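Local coordinates for COG1633: Uncharacterized conserved protein (Magnetospirillum magnetotacticum, PDB 2OH3) that is of unknown function but binds a zinc ion and belongs to the rubrerythrin family of ferritin-like proteins, at residues A[6-17]-A[57-67]. Numbering follows the deposited sequence.
Sequences LAEFLAHAIALE and IKQRSRALELP. With IMD (imidazole), chain C.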
# COMPACT_ATOMS: atom_id res chain seq x y z
N LEU A 6 -13.70 1.56 20.69
CA LEU A 6 -13.13 2.88 20.50
C LEU A 6 -11.62 2.81 20.21
O LEU A 6 -11.11 3.60 19.43
CB LEU A 6 -13.40 3.79 21.71
CG LEU A 6 -12.94 5.25 21.56
CD1 LEU A 6 -13.62 5.98 20.40
CD2 LEU A 6 -13.20 6.00 22.89
N ALA A 7 -10.90 1.89 20.84
CA ALA A 7 -9.45 1.71 20.56
C ALA A 7 -9.21 1.33 19.12
O ALA A 7 -8.32 1.88 18.44
CB ALA A 7 -8.85 0.66 21.46
N GLU A 8 -10.01 0.36 18.67
CA GLU A 8 -9.99 -0.10 17.30
C GLU A 8 -10.36 1.01 16.34
O GLU A 8 -9.68 1.17 15.32
CB GLU A 8 -10.92 -1.29 17.10
CG GLU A 8 -10.42 -2.55 17.75
CD GLU A 8 -11.43 -3.68 17.71
OE1 GLU A 8 -12.66 -3.42 17.74
OE2 GLU A 8 -10.99 -4.83 17.64
N PHE A 9 -11.40 1.77 16.66
CA PHE A 9 -11.82 2.90 15.81
C PHE A 9 -10.72 3.97 15.69
O PHE A 9 -10.38 4.39 14.58
CB PHE A 9 -13.12 3.51 16.31
CG PHE A 9 -13.61 4.68 15.48
CD1 PHE A 9 -14.36 4.48 14.34
CD2 PHE A 9 -13.32 5.99 15.85
CE1 PHE A 9 -14.81 5.53 13.59
CE2 PHE A 9 -13.75 7.04 15.08
CZ PHE A 9 -14.50 6.83 13.99
N LEU A 10 -10.16 4.38 16.82
CA LEU A 10 -9.10 5.38 16.81
C LEU A 10 -7.86 4.88 16.06
O LEU A 10 -7.24 5.65 15.35
CB LEU A 10 -8.77 5.81 18.23
CG LEU A 10 -9.94 6.54 18.94
CD1 LEU A 10 -9.51 6.89 20.35
CD2 LEU A 10 -10.40 7.78 18.15
N ALA A 11 -7.54 3.60 16.17
CA ALA A 11 -6.43 3.00 15.40
C ALA A 11 -6.70 3.09 13.92
O ALA A 11 -5.80 3.42 13.13
CB ALA A 11 -6.17 1.54 15.82
N HIS A 12 -7.94 2.82 13.53
CA HIS A 12 -8.32 2.95 12.13
C HIS A 12 -8.20 4.41 11.68
O HIS A 12 -7.55 4.74 10.69
CB HIS A 12 -9.73 2.44 11.89
CG HIS A 12 -9.80 0.98 11.56
ND1 HIS A 12 -9.79 -0.01 12.54
CD2 HIS A 12 -9.91 0.34 10.38
CE1 HIS A 12 -9.88 -1.19 11.96
NE2 HIS A 12 -9.95 -1.01 10.65
N ALA A 13 -8.80 5.30 12.42
CA ALA A 13 -8.76 6.70 12.07
C ALA A 13 -7.34 7.25 11.93
O ALA A 13 -7.06 7.98 10.97
CB ALA A 13 -9.59 7.51 13.08
N ILE A 14 -6.44 6.93 12.86
CA ILE A 14 -5.07 7.41 12.78
C ILE A 14 -4.39 6.86 11.52
O ILE A 14 -3.64 7.55 10.83
CB ILE A 14 -4.23 6.99 14.00
CG1 ILE A 14 -4.68 7.76 15.21
CG2 ILE A 14 -2.77 7.31 13.78
CD1 ILE A 14 -4.04 7.28 16.51
N ALA A 15 -4.61 5.60 11.27
CA ALA A 15 -3.93 4.95 10.17
C ALA A 15 -4.44 5.52 8.87
O ALA A 15 -3.64 5.73 7.95
CB ALA A 15 -4.11 3.45 10.24
N LEU A 16 -5.74 5.76 8.79
CA LEU A 16 -6.35 6.33 7.58
C LEU A 16 -5.79 7.70 7.27
O LEU A 16 -5.55 8.02 6.12
CB LEU A 16 -7.89 6.42 7.68
CG LEU A 16 -8.66 5.08 7.55
CD1 LEU A 16 -10.15 5.19 7.96
CD2 LEU A 16 -8.55 4.46 6.14
N GLU A 17 -5.56 8.49 8.32
CA GLU A 17 -5.00 9.84 8.20
C GLU A 17 -3.51 9.88 7.93
O GLU A 17 -3.06 10.68 7.12
CB GLU A 17 -5.30 10.64 9.48
CG GLU A 17 -6.78 11.02 9.61
CD GLU A 17 -7.26 11.85 8.40
OE1 GLU A 17 -6.36 12.31 7.64
OE2 GLU A 17 -8.49 12.02 8.18
N ILE A 57 -6.91 13.10 16.43
CA ILE A 57 -7.12 11.70 16.72
C ILE A 57 -6.01 11.17 17.63
O ILE A 57 -6.28 10.39 18.54
CB ILE A 57 -7.26 10.86 15.41
CG1 ILE A 57 -8.44 11.37 14.62
CG2 ILE A 57 -7.48 9.40 15.72
CD1 ILE A 57 -8.39 11.01 13.17
N LYS A 58 -4.78 11.64 17.43
CA LYS A 58 -3.65 11.24 18.27
C LYS A 58 -3.82 11.68 19.73
O LYS A 58 -3.46 10.94 20.66
CB LYS A 58 -2.34 11.77 17.70
CG LYS A 58 -1.88 10.92 16.48
CD LYS A 58 -0.75 11.59 15.67
CE LYS A 58 -0.42 10.80 14.39
NZ LYS A 58 0.74 11.40 13.68
N GLN A 59 -4.35 12.89 19.92
CA GLN A 59 -4.65 13.37 21.27
C GLN A 59 -5.69 12.44 21.92
O GLN A 59 -5.49 12.00 23.03
CB GLN A 59 -5.08 14.84 21.26
CG GLN A 59 -3.89 15.81 21.41
CD GLN A 59 -3.38 15.91 22.85
OE1 GLN A 59 -2.23 15.58 23.14
NE2 GLN A 59 -4.24 16.38 23.76
N ARG A 60 -6.74 12.09 21.20
CA ARG A 60 -7.75 11.16 21.74
C ARG A 60 -7.15 9.79 22.16
O ARG A 60 -7.51 9.20 23.20
CB ARG A 60 -8.87 10.93 20.71
CG ARG A 60 -9.64 12.16 20.35
CD ARG A 60 -10.79 11.81 19.38
NE ARG A 60 -11.48 13.05 18.98
CZ ARG A 60 -12.34 13.71 19.73
NH1 ARG A 60 -12.69 13.27 20.93
NH2 ARG A 60 -12.87 14.83 19.28
N SER A 61 -6.20 9.33 21.35
CA SER A 61 -5.73 7.96 21.45
C SER A 61 -4.71 7.75 22.55
O SER A 61 -4.41 6.61 22.87
CB SER A 61 -5.15 7.49 20.12
OG SER A 61 -4.01 8.26 19.82
N ARG A 62 -4.21 8.85 23.12
CA ARG A 62 -3.30 8.75 24.25
C ARG A 62 -3.94 8.02 25.43
O ARG A 62 -3.27 7.47 26.27
CB ARG A 62 -2.90 10.13 24.75
CG ARG A 62 -2.05 10.94 23.82
CD ARG A 62 -1.99 12.42 24.30
NE ARG A 62 -1.44 12.56 25.65
N ALA A 63 -5.27 8.05 25.51
CA ALA A 63 -5.97 7.38 26.61
C ALA A 63 -6.00 5.87 26.46
O ALA A 63 -6.36 5.18 27.39
CB ALA A 63 -7.39 7.89 26.69
N LEU A 64 -5.65 5.36 25.28
CA LEU A 64 -5.88 3.96 25.01
C LEU A 64 -4.69 3.21 24.43
O LEU A 64 -3.87 3.77 23.73
CB LEU A 64 -7.08 3.85 24.08
CG LEU A 64 -8.41 4.45 24.58
CD1 LEU A 64 -9.48 4.37 23.49
CD2 LEU A 64 -8.91 3.76 25.82
N GLU A 65 -4.62 1.92 24.74
CA GLU A 65 -3.70 1.03 24.07
C GLU A 65 -4.31 0.69 22.73
O GLU A 65 -5.39 0.08 22.67
CB GLU A 65 -3.49 -0.22 24.90
CG GLU A 65 -2.22 -0.95 24.56
CD GLU A 65 -2.24 -2.38 25.05
OE1 GLU A 65 -2.85 -2.65 26.12
OE2 GLU A 65 -1.63 -3.22 24.35
N LEU A 66 -3.66 1.09 21.64
CA LEU A 66 -4.25 0.88 20.31
C LEU A 66 -3.76 -0.43 19.70
O LEU A 66 -2.61 -0.80 19.90
CB LEU A 66 -3.89 2.04 19.39
CG LEU A 66 -4.40 3.46 19.69
CD1 LEU A 66 -4.10 4.38 18.51
CD2 LEU A 66 -5.89 3.52 20.00
N PRO A 67 -4.64 -1.15 18.97
CA PRO A 67 -4.15 -2.33 18.27
C PRO A 67 -3.37 -1.92 17.04
O PRO A 67 -3.66 -0.88 16.42
CB PRO A 67 -5.43 -3.10 17.90
CG PRO A 67 -6.50 -2.06 17.82
CD PRO A 67 -6.09 -0.93 18.75
N1 IMD C . -9.15 13.40 3.78
C2 IMD C . -9.00 12.89 5.00
N3 IMD C . -7.70 13.15 5.40
C4 IMD C . -7.07 13.81 4.43
C5 IMD C . -7.98 13.98 3.41
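Ile57 is a knob in a hole formed by Leu10, Ala13, Ile14 and Glu17, and its two branches divide the work. Its CG2, held anti to the backbone N, presses on CG1 of Ile14 at 3.3 Å, closer than usual for two carbons, as the two isoleucines run past each other in opposite directions. The other branch ends in CD1, which lies 3.7 Å from CB of Ala13 and also meets the CG of Glu17. That glutamate bends at chi2 (-58°), and its carboxylate accepts a nearly straight bond from an imidazole that probably comes from the crystallisation liquor, N3 to OE1 at 2.7 Å (170° at the hydrogen), while OE2 is hydrogen-bonded to His53. An alanine in place of Glu17 would probably leave His53 and the imidazole N-H without this acceptor and open a gap beside CD1 of Ile57.

Beyond this buried end, the CD1 of Ile14 reaches 3.5 Å to CD1 of Leu66, the two side chains crossing at about a right angle. The loop after helix 37-61 is more open to solvent, Leu64 and Pro67 being only partly buried. CD1 of Leu64 touches CD1 of Leu10 at 4.0 Å; CD of Pro67 meets CB of Ala11 at 3.8 Å, and its CG meets CG of Glu8, those two side chains crossing at about a right angle. On the helix itself, exposed Lys58 contributes its CG, against CD1 of Ile14.

The axes of 6-17 and 57-61 approach to 9.7 Å at 151°, so these ends run roughly antiparallel. Val124, Leu127, Tyr111 and Tyr112 on the other two long helices cover further parts of 6-17. Glu105, Glu135 and His138 bind the zinc ion, about 6 Å from the side chain of Glu17, within a ferritin-like four-helix bundle.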